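Side-chain contacts in short chain dehydrogenase (Leptospira borgpetersenii serovar Hardjo-bovis, PDB 6UH2), which binds NAD+ and probably works as an NAD-dependent oxidoreductase of the short-chain dehydrogenase/reductase family, acting on CH-OH groups: residues F103-F106 / E107-T110; E116-V120 / N121-T125; M175-A178 / G179-H182. All blocks are in the same frame, centred on the assembly; numbering follows the deposited sequence.

Contact 1 (F103-F106 / E107-T110)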
loop_
_atom_site.group_PDB
_atom_site.type_symbol
_atom_site.label_atom_id
_atom_site.label_comp_id
_atom_site.label_asym_id
_atom_site.label_seq_id
_atom_site.Cartn_x
_atom_site.Cartn_y
_atom_site.Cartn_z
ATOM N N PHE B 103 -7.830 -27.665 7.511
ATOM C CA PHE B 103 -8.017 -27.258 8.900
ATOM C C PHE B 103 -7.759 -28.313 9.970
ATOM O O PHE B 103 -7.899 -27.994 11.156
ATOM C CB PHE B 103 -9.426 -26.670 9.034
ATOM C CG PHE B 103 -9.729 -25.674 7.947
ATOM C CD1 PHE B 103 -9.188 -24.399 7.997
ATOM C CD2 PHE B 103 -10.469 -26.043 6.831
ATOM C CE1 PHE B 103 -9.424 -23.487 6.980
ATOM C CE2 PHE B 103 -10.713 -25.142 5.816
ATOM C CZ PHE B 103 -10.187 -23.860 5.889
ATOM N N THR B 104 -7.355 -29.527 9.610
ATOM C CA THR B 104 -7.007 -30.530 10.610
ATOM C C THR B 104 -5.604 -30.255 11.166
ATOM O O THR B 104 -4.827 -29.514 10.562
ATOM C CB THR B 104 -7.075 -31.928 9.994
ATOM O OG1 THR B 104 -6.176 -32.003 8.881
ATOM C CG2 THR B 104 -8.514 -32.245 9.516
ATOM N N PRO B 105 -5.259 -30.827 12.321
ATOM C CA PRO B 105 -3.977 -30.490 12.952
ATOM C C PRO B 105 -2.780 -30.983 12.154
ATOM O O PRO B 105 -2.844 -31.957 11.403
ATOM C CB PRO B 105 -4.043 -31.197 14.308
ATOM C CG PRO B 105 -5.494 -31.436 14.555
ATOM C CD PRO B 105 -6.093 -31.661 13.206
ATOM N N PHE B 106 -1.661 -30.295 12.378
ATOM C CA PHE B 106 -0.398 -30.631 11.732
ATOM C C PHE B 106 -0.095 -32.120 11.798
ATOM O O PHE B 106 0.334 -32.715 10.802
ATOM C CB PHE B 106 0.730 -29.832 12.390
ATOM C CG PHE B 106 2.114 -30.332 12.066
ATOM C CD1 PHE B 106 2.652 -30.149 10.808
ATOM C CD2 PHE B 106 2.887 -30.954 13.043
ATOM C CE1 PHE B 106 3.948 -30.589 10.513
ATOM C CE2 PHE B 106 4.178 -31.403 12.764
ATOM C CZ PHE B 106 4.706 -31.223 11.499
ATOM N N GLU B 107 -0.327 -32.748 12.953
ATOM C CA GLU B 107 0.076 -34.143 13.076
ATOM C C GLU B 107 -0.816 -35.076 12.269
ATOM O O GLU B 107 -0.444 -36.236 12.055
ATOM C CB GLU B 107 0.120 -34.567 14.550
ATOM C CG GLU B 107 -1.175 -34.467 15.316
ATOM C CD GLU B 107 -1.382 -33.103 15.968
ATOM O OE1 GLU B 107 -0.666 -32.139 15.601
ATOM O OE2 GLU B 107 -2.273 -33.001 16.848
ATOM N N ASP B 108 -1.959 -34.588 11.795
ATOM C CA ASP B 108 -2.880 -35.372 10.993
ATOM C C ASP B 108 -2.840 -35.007 9.519
ATOM O O ASP B 108 -3.622 -35.569 8.741
ATOM C CB ASP B 108 -4.309 -35.206 11.523
ATOM C CG ASP B 108 -4.475 -35.741 12.934
ATOM O OD1 ASP B 108 -3.708 -36.640 13.334
ATOM O OD2 ASP B 108 -5.369 -35.255 13.643
ATOM N N ARG B 109 -1.962 -34.085 9.116
ATOM C CA ARG B 109 -1.885 -33.680 7.715
ATOM C C ARG B 109 -1.527 -34.870 6.837
ATOM O O ARG B 109 -0.537 -35.563 7.088
ATOM C CB ARG B 109 -0.838 -32.573 7.520
ATOM C CG ARG B 109 -0.814 -31.999 6.078
ATOM C CD ARG B 109 -1.971 -31.003 5.819
ATOM N NE ARG B 109 -1.986 -30.058 6.920
ATOM C CZ ARG B 109 -2.886 -30.050 7.888
ATOM N NH1 ARG B 109 -3.912 -30.902 7.855
ATOM N NH2 ARG B 109 -2.750 -29.191 8.890
ATOM N N THR B 110 -2.330 -35.096 5.798
ATOM C CA THR B 110 -2.034 -36.116 4.804
ATOM C C THR B 110 -1.309 -35.486 3.631
ATOM O O THR B 110 -1.347 -34.269 3.436
ATOM C CB THR B 110 -3.312 -36.781 4.307
ATOM O OG1 THR B 110 -4.075 -35.816 3.568
ATOM C CG2 THR B 110 -4.125 -37.286 5.481
HETATM O O HOH W 1 -6.086 -34.628 8.190
#
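The end of R109 folds back over the turn and takes hold of T104 with both terminal nitrogens, each on a different oxygen. NH2 of R109 gives a fairly straight bond to the carbonyl O of T104 at 2.7 Å (161° at the hydrogen), while NH1 of R109 reaches OG1 of T104, also at 2.7 Å but more bent. Both oxygens lie in the guanidinium plane, so the pair fixes the rotation of that flat group. Bends at chi2 and chi3 (78° and 49°) curl the R109 chain back to reach them. E171 at NE and E113 at NH1 add salt bridges, two carboxylates that would largely balance the guanidinium charge.

Backbone bonds close the turn itself: D108 N to P105 O at 2.8 Å, and R109 N to F106 O at 3.2 Å. A water extends this polar network, accepting from OG1 of T104 and donating to D108 O.

Van der Waals contact is slight and lies at the surface, where carboxylate oxygens rest against carbons of the proline ring: OE2 of E107 is 3.6 Å from CB of P105, and OD2 of D108 is 3.7 Å from CD of P105.

Together these contacts form a short 3-10 turn braced by an arginine, in the loop that leads from strand 93-96 of the Rossmann fold to the N-cap residue T110 of helix 111-139.

Contact 2 (E116-V120 / N121-T125). With NAD (nicotinamide-adenine-dinucleotide), chain D.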
loop_
_atom_site.group_PDB
_atom_site.type_symbol
_atom_site.label_atom_id
_atom_site.label_comp_id
_atom_site.label_asym_id
_atom_site.label_seq_id
_atom_site.Cartn_x
_atom_site.Cartn_y
_atom_site.Cartn_z
ATOM N N GLU B 116 -2.545 -30.597 -2.207
ATOM C CA GLU B 116 -3.619 -29.814 -2.813
ATOM C C GLU B 116 -3.447 -28.329 -2.515
ATOM O O GLU B 116 -3.648 -27.486 -3.396
ATOM C CB GLU B 116 -4.981 -30.306 -2.319
ATOM C CG GLU B 116 -6.139 -29.884 -3.209
ATOM C CD GLU B 116 -5.880 -30.197 -4.677
ATOM O OE1 GLU B 116 -5.772 -29.246 -5.484
ATOM O OE2 GLU B 116 -5.762 -31.394 -5.019
ATOM N N VAL B 117 -3.050 -27.993 -1.287
ATOM C CA VAL B 117 -2.845 -26.587 -0.937
ATOM C C VAL B 117 -1.659 -26.017 -1.708
ATOM O O VAL B 117 -1.707 -24.879 -2.201
ATOM C CB VAL B 117 -2.662 -26.435 0.585
ATOM C CG1 VAL B 117 -2.318 -24.978 0.946
ATOM C CG2 VAL B 117 -3.925 -26.898 1.330
ATOM N N VAL B 118 -0.572 -26.790 -1.810
ATOM C CA VAL B 118 0.584 -26.364 -2.602
ATOM C C VAL B 118 0.176 -26.101 -4.051
ATOM O O VAL B 118 0.527 -25.070 -4.640
ATOM C CB VAL B 118 1.703 -27.418 -2.507
ATOM C CG1 VAL B 118 2.788 -27.142 -3.549
ATOM C CG2 VAL B 118 2.279 -27.459 -1.077
ATOM N N HIS B 119 -0.573 -27.030 -4.649
ATOM C CA HIS B 119 -0.887 -26.905 -6.071
ATOM C C HIS B 119 -1.721 -25.666 -6.363
ATOM O O HIS B 119 -1.437 -24.939 -7.320
ATOM C CB HIS B 119 -1.567 -28.176 -6.562
ATOM C CG HIS B 119 -0.649 -29.350 -6.534
ATOM N ND1 HIS B 119 -1.086 -30.655 -6.530
ATOM C CD2 HIS B 119 0.701 -29.403 -6.456
ATOM C CE1 HIS B 119 -0.042 -31.462 -6.471
ATOM N NE2 HIS B 119 1.054 -30.725 -6.418
ATOM N N VAL B 120 -2.733 -25.379 -5.543
ATOM C CA VAL B 120 -3.546 -24.190 -5.802
ATOM C C VAL B 120 -2.746 -22.928 -5.504
ATOM O O VAL B 120 -2.677 -22.007 -6.330
ATOM C CB VAL B 120 -4.858 -24.240 -4.992
ATOM C CG1 VAL B 120 -5.636 -22.935 -5.135
ATOM C CG2 VAL B 120 -5.719 -25.408 -5.457
ATOM N N ASN B 121 -2.101 -22.880 -4.331
ATOM C CA ASN B 121 -1.465 -21.644 -3.882
ATOM C C ASN B 121 -0.147 -21.389 -4.615
ATOM O O ASN B 121 0.058 -20.301 -5.163
ATOM C CB ASN B 121 -1.248 -21.679 -2.359
ATOM C CG ASN B 121 -2.562 -21.709 -1.564
ATOM O OD1 ASN B 121 -3.662 -21.807 -2.129
ATOM N ND2 ASN B 121 -2.444 -21.640 -0.236
ATOM N N LEU B 122 0.758 -22.376 -4.648
ATOM C CA LEU B 122 2.070 -22.158 -5.264
ATOM C C LEU B 122 2.066 -22.436 -6.768
ATOM O O LEU B 122 2.424 -21.557 -7.559
ATOM C CB LEU B 122 3.153 -23.015 -4.585
ATOM C CG LEU B 122 3.763 -22.567 -3.261
ATOM C CD1 LEU B 122 4.932 -23.487 -2.894
ATOM C CD2 LEU B 122 4.213 -21.088 -3.295
ATOM N N ASN B 123 1.716 -23.665 -7.178
ATOM C CA ASN B 123 1.688 -23.984 -8.610
ATOM C C ASN B 123 0.772 -23.039 -9.378
ATOM O O ASN B 123 1.109 -22.587 -10.481
ATOM C CB ASN B 123 1.236 -25.433 -8.850
ATOM C CG ASN B 123 2.267 -26.444 -8.404
ATOM O OD1 ASN B 123 2.461 -26.645 -7.211
ATOM N ND2 ASN B 123 2.952 -27.068 -9.362
ATOM N N GLY B 124 -0.403 -22.749 -8.827
ATOM C CA GLY B 124 -1.350 -21.913 -9.544
ATOM C C GLY B 124 -0.835 -20.503 -9.764
ATOM O O GLY B 124 -0.970 -19.950 -10.857
ATOM N N THR B 125 -0.249 -19.897 -8.729
ATOM C CA THR B 125 0.327 -18.565 -8.900
ATOM C C THR B 125 1.515 -18.615 -9.852
ATOM O O THR B 125 1.671 -17.734 -10.707
ATOM C CB THR B 125 0.728 -17.981 -7.535
ATOM O OG1 THR B 125 -0.457 -17.708 -6.777
ATOM C CG2 THR B 125 1.496 -16.667 -7.688
HETATM P PA NAD D . -12.677 -18.280 -0.981
HETATM O O1A NAD D . -12.520 -19.718 -0.426
HETATM O O2A NAD D . -13.973 -17.505 -0.737
HETATM O O5B NAD D . -12.353 -18.235 -2.587
HETATM C C5B NAD D . -11.279 -18.931 -3.191
HETATM C C4B NAD D . -11.718 -19.096 -4.622
HETATM O O4B NAD D . -10.589 -19.796 -5.266
HETATM C C3B NAD D . -12.964 -19.981 -4.785
HETATM O O3B NAD D . -13.908 -19.367 -5.695
HETATM C C2B NAD D . -12.399 -21.251 -5.435
HETATM O O2B NAD D . -13.351 -21.890 -6.296
HETATM C C1B NAD D . -11.136 -20.731 -6.161
HETATM N N9A NAD D . -10.293 -21.889 -6.438
HETATM C C8A NAD D . -10.045 -22.996 -5.627
HETATM N N7A NAD D . -9.292 -23.871 -6.236
HETATM C C5A NAD D . -9.050 -23.342 -7.503
HETATM C C6A NAD D . -8.346 -23.806 -8.610
HETATM N N6A NAD D . -7.701 -24.989 -8.610
HETATM N N1A NAD D . -8.300 -23.027 -9.702
HETATM C C2A NAD D . -8.933 -21.852 -9.718
HETATM N N3A NAD D . -9.642 -21.333 -8.713
HETATM C C4A NAD D . -9.670 -22.116 -7.623
HETATM O O3 NAD D . -11.434 -17.374 -0.475
HETATM P PN NAD D . -11.287 -15.815 -0.090
HETATM O O1N NAD D . -11.472 -15.604 1.435
HETATM O O2N NAD D . -12.037 -15.007 -1.153
HETATM O O5D NAD D . -9.625 -15.755 -0.322
HETATM C C5D NAD D . -9.126 -15.205 -1.523
HETATM C C4D NAD D . -7.614 -15.088 -1.350
HETATM O O4D NAD D . -7.266 -14.335 -0.121
HETATM C C3D NAD D . -7.000 -16.469 -1.122
HETATM O O3D NAD D . -5.688 -16.537 -1.696
HETATM C C2D NAD D . -6.818 -16.595 0.421
HETATM O O2D NAD D . -5.752 -17.449 0.801
HETATM C C1D NAD D . -6.483 -15.111 0.747
HETATM N N1N NAD D . -6.838 -14.698 2.151
HETATM C C2N NAD D . -8.104 -14.838 2.631
HETATM C C3N NAD D . -8.376 -14.447 3.917
HETATM C C7N NAD D . -9.764 -14.611 4.435
HETATM O O7N NAD D . -9.957 -14.439 5.629
HETATM N N7N NAD D . -10.746 -14.931 3.564
HETATM C C4N NAD D . -7.338 -13.906 4.697
HETATM C C5N NAD D . -6.079 -13.783 4.190
HETATM C C6N NAD D . -5.837 -14.188 2.880
HETATM O O HOH W 2 -2.927 -19.101 -6.708
#
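Helix 111-139 of the Rossmann fold widens into a pi-type turn at 121-123, on the part of the helix that passes the adenine of NAD. V118 O marks the change, accepting from two amides: L122 N at 2.7 Å, the ordinary helical partner, and N123 N at 3.1 Å, one residue further on. The two donors come from opposite faces of the carbonyl plane. G124 N then bonds to H119 O at 2.9 Å, again five residues back, whereas N121 N still pairs with V117 O in the regular way.

Among the side chains, V117 and N121 lie alongside each other, pointing the same way, and CG1 of V117 touches ND2 of N121 at 3.5 Å. N121 has its CG anti to its own carbonyl carbon (chi1 -65°), which sends the amide out beside V117. There both ends are engaged: OD1 accepts from the backbone N of I100, and ND2 donates to OG1 of T176 on helix 171-191. Its place is consistent with the asparagine found on this helix in classical short-chain dehydrogenases. H119 and N123 also run side by side. OD1 of N123 meets the imidazole edge at CD2 of H119, 3.4 Å away, with amide and ring planes turned 89° apart.

V120 faces the cofactor, its CG2 3.7 Å from N6A of NAD. Its carbonyl O is reached by a water that accepts from OG1 of T125, while CA of G124 makes a CH...O contact to the same oxygen.

With both ends of its buried amide bonded, N121 has its flip state fixed and ties the widened turn to the I100 loop and the neighbouring helix.

Contact 3 (M175-A178 / G179-H182). With NAD (nicotinamide-adenine-dinucleotide), chain D.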
loop_
_atom_site.group_PDB
_atom_site.type_symbol
_atom_site.label_atom_id
_atom_site.label_comp_id
_atom_site.label_asym_id
_atom_site.label_seq_id
_atom_site.Cartn_x
_atom_site.Cartn_y
_atom_site.Cartn_z
ATOM N N MET B 175 3.486 -22.047 4.866
ATOM C CA MET B 175 4.534 -22.302 3.880
ATOM C C MET B 175 4.210 -21.649 2.544
ATOM O O MET B 175 5.046 -20.945 1.963
ATOM C CB MET B 175 4.707 -23.807 3.686
ATOM C CG MET B 175 5.539 -24.520 4.742
ATOM S SD MET B 175 5.453 -26.291 4.386
ATOM C CE MET B 175 7.100 -26.848 4.856
ATOM N N THR B 176 3.009 -21.900 2.015
ATOM C CA THR B 176 2.739 -21.444 0.650
ATOM C C THR B 176 2.507 -19.938 0.579
ATOM O O THR B 176 2.829 -19.319 -0.442
ATOM C CB THR B 176 1.539 -22.177 0.030
ATOM O OG1 THR B 176 0.360 -21.944 0.807
ATOM C CG2 THR B 176 1.817 -23.696 -0.059
ATOM N N LYS B 177 1.963 -19.326 1.629
ATOM C CA LYS B 177 1.750 -17.881 1.575
ATOM C C LYS B 177 3.064 -17.126 1.738
ATOM O O LYS B 177 3.283 -16.106 1.072
ATOM C CB LYS B 177 0.727 -17.456 2.630
ATOM C CG LYS B 177 -0.695 -17.901 2.292
ATOM C CD LYS B 177 -1.135 -17.339 0.924
ATOM C CE LYS B 177 -2.576 -17.691 0.608
ATOM N NZ LYS B 177 -3.065 -17.008 -0.636
ATOM N N ALA B 178 3.956 -17.608 2.612
ATOM C CA ALA B 178 5.323 -17.084 2.620
ATOM C C ALA B 178 5.987 -17.256 1.261
ATOM O O ALA B 178 6.731 -16.373 0.803
ATOM C CB ALA B 178 6.164 -17.788 3.684
ATOM N N GLY B 179 5.744 -18.398 0.613
ATOM C CA GLY B 179 6.326 -18.640 -0.701
ATOM C C GLY B 179 5.810 -17.681 -1.759
ATOM O O GLY B 179 6.555 -17.286 -2.661
ATOM N N ILE B 180 4.525 -17.317 -1.682
ATOM C CA ILE B 180 3.938 -16.376 -2.640
ATOM C C ILE B 180 4.480 -14.975 -2.409
ATOM O O ILE B 180 4.753 -14.229 -3.361
ATOM C CB ILE B 180 2.399 -16.409 -2.538
ATOM C CG1 ILE B 180 1.850 -17.696 -3.158
ATOM C CG2 ILE B 180 1.750 -15.173 -3.214
ATOM C CD1 ILE B 180 0.452 -18.041 -2.662
ATOM N N ILE B 181 4.605 -14.577 -1.144
ATOM C CA ILE B 181 5.203 -13.280 -0.842
ATOM C C ILE B 181 6.617 -13.201 -1.411
ATOM O O ILE B 181 7.016 -12.178 -1.983
ATOM C CB ILE B 181 5.164 -13.028 0.674
ATOM C CG1 ILE B 181 3.711 -12.816 1.126
ATOM C CG2 ILE B 181 6.014 -11.824 1.050
ATOM C CD1 ILE B 181 3.534 -12.853 2.647
ATOM N N HIS B 182 7.392 -14.280 -1.292
ATOM C CA HIS B 182 8.770 -14.199 -1.771
ATOM C C HIS B 182 8.828 -14.356 -3.285
ATOM O O HIS B 182 9.695 -13.759 -3.932
ATOM C CB HIS B 182 9.650 -15.246 -1.072
ATOM C CG HIS B 182 11.099 -14.871 -1.029
ATOM N ND1 HIS B 182 11.534 -13.652 -0.560
ATOM C CD2 HIS B 182 12.212 -15.550 -1.404
ATOM C CE1 HIS B 182 12.853 -13.588 -0.655
ATOM N NE2 HIS B 182 13.290 -14.730 -1.157
HETATM P PA NAD D . -12.677 -18.280 -0.981
HETATM O O1A NAD D . -12.520 -19.718 -0.426
HETATM O O2A NAD D . -13.973 -17.505 -0.737
HETATM O O5B NAD D . -12.353 -18.235 -2.587
HETATM C C5B NAD D . -11.279 -18.931 -3.191
HETATM C C4B NAD D . -11.718 -19.096 -4.622
HETATM O O4B NAD D . -10.589 -19.796 -5.266
HETATM C C3B NAD D . -12.964 -19.981 -4.785
HETATM O O3B NAD D . -13.908 -19.367 -5.695
HETATM C C2B NAD D . -12.399 -21.251 -5.435
HETATM O O2B NAD D . -13.351 -21.890 -6.296
HETATM C C1B NAD D . -11.136 -20.731 -6.161
HETATM N N9A NAD D . -10.293 -21.889 -6.438
HETATM C C8A NAD D . -10.045 -22.996 -5.627
HETATM N N7A NAD D . -9.292 -23.871 -6.236
HETATM C C5A NAD D . -9.050 -23.342 -7.503
HETATM C C6A NAD D . -8.346 -23.806 -8.610
HETATM N N6A NAD D . -7.701 -24.989 -8.610
HETATM N N1A NAD D . -8.300 -23.027 -9.702
HETATM C C2A NAD D . -8.933 -21.852 -9.718
HETATM N N3A NAD D . -9.642 -21.333 -8.713
HETATM C C4A NAD D . -9.670 -22.116 -7.623
HETATM O O3 NAD D . -11.434 -17.374 -0.475
HETATM P PN NAD D . -11.287 -15.815 -0.090
HETATM O O1N NAD D . -11.472 -15.604 1.435
HETATM O O2N NAD D . -12.037 -15.007 -1.153
HETATM O O5D NAD D . -9.625 -15.755 -0.322
HETATM C C5D NAD D . -9.126 -15.205 -1.523
HETATM C C4D NAD D . -7.614 -15.088 -1.350
HETATM O O4D NAD D . -7.266 -14.335 -0.121
HETATM C C3D NAD D . -7.000 -16.469 -1.122
HETATM O O3D NAD D . -5.688 -16.537 -1.696
HETATM C C2D NAD D . -6.818 -16.595 0.421
HETATM O O2D NAD D . -5.752 -17.449 0.801
HETATM C C1D NAD D . -6.483 -15.111 0.747
HETATM N N1N NAD D . -6.838 -14.698 2.151
HETATM C C2N NAD D . -8.104 -14.838 2.631
HETATM C C3N NAD D . -8.376 -14.447 3.917
HETATM C C7N NAD D . -9.764 -14.611 4.435
HETATM O O7N NAD D . -9.957 -14.439 5.629
HETATM N N7N NAD D . -10.746 -14.931 3.564
HETATM C C4N NAD D . -7.338 -13.906 4.697
HETATM C C5N NAD D . -6.079 -13.783 4.190
HETATM C C6N NAD D . -5.837 -14.188 2.880
#
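M175 meets G179 through the backbone, its O accepting from G179 N at 3.0 Å. The side chain of M175 packs on F114 of helix 111-139.

T176 O takes I180 N at 2.9 Å, and the I180 side chain also lies close to this carbonyl, with CG1 of I180 3.3 Å from T176 O. OG1 of T176 is turned back along its own helix, where it bonds to V172 O one turn earlier.

K177 carries the contact toward the cofactor. Its O accepts a nearly straight bond from I181 N (167° at the hydrogen), and CG1 of I181 sits 3.3 Å from the same oxygen. The lysine chain runs alongside I180, both pointing the same way, and the closest approach between them is 4.0 Å, from CD of K177 to CD1 of I180. After a bend at chi2 (-58°), the chain is extended at chi3 and chi4 and delivers NZ to the nicotinamide ribose. There NZ of K177 bonds to O3D of NAD at 2.9 Å and weakly to O2D of NAD at 3.1 Å. F148 O accepts a further bond from NZ.

A178 closes the sequence with its O receiving H182 N at 3.0 Å, and CB of H182 lies close to that same oxygen.

Y173 and K177 are spaced as in the YxxxK motif of short-chain dehydrogenases, and both bind NAD here. Three oxygens grip the lysine amine, O3D, F148 O and more weakly O2D, and so fix its position, while I180 merely lies against the methylene chain; the nicotinamide ribose is thereby held beside Y173.

Contacts 2 and 3 lie on neighbouring helices, their centres about 10 Å apart, and meet directly. The N121-T176 bond is the polar junction; around it CD2 of L122 packs 3.6 Å from the carbonyl O of T176, and the carbonyl O of N121 lies 3.4 Å from CD1 of I180. Both contacts reach the same NAD, but at different ends, contact 2 at the adenine through V120 and contact 3 at the nicotinamide ribose through K177. Contact 1 stands off at the surface, its centre about 18 Å from that of contact 2 and about 19 Å from that of contact 3. Its tie to the site is indirect: R109 bridges to E171, at the start of the helix that carries Y173 and K177.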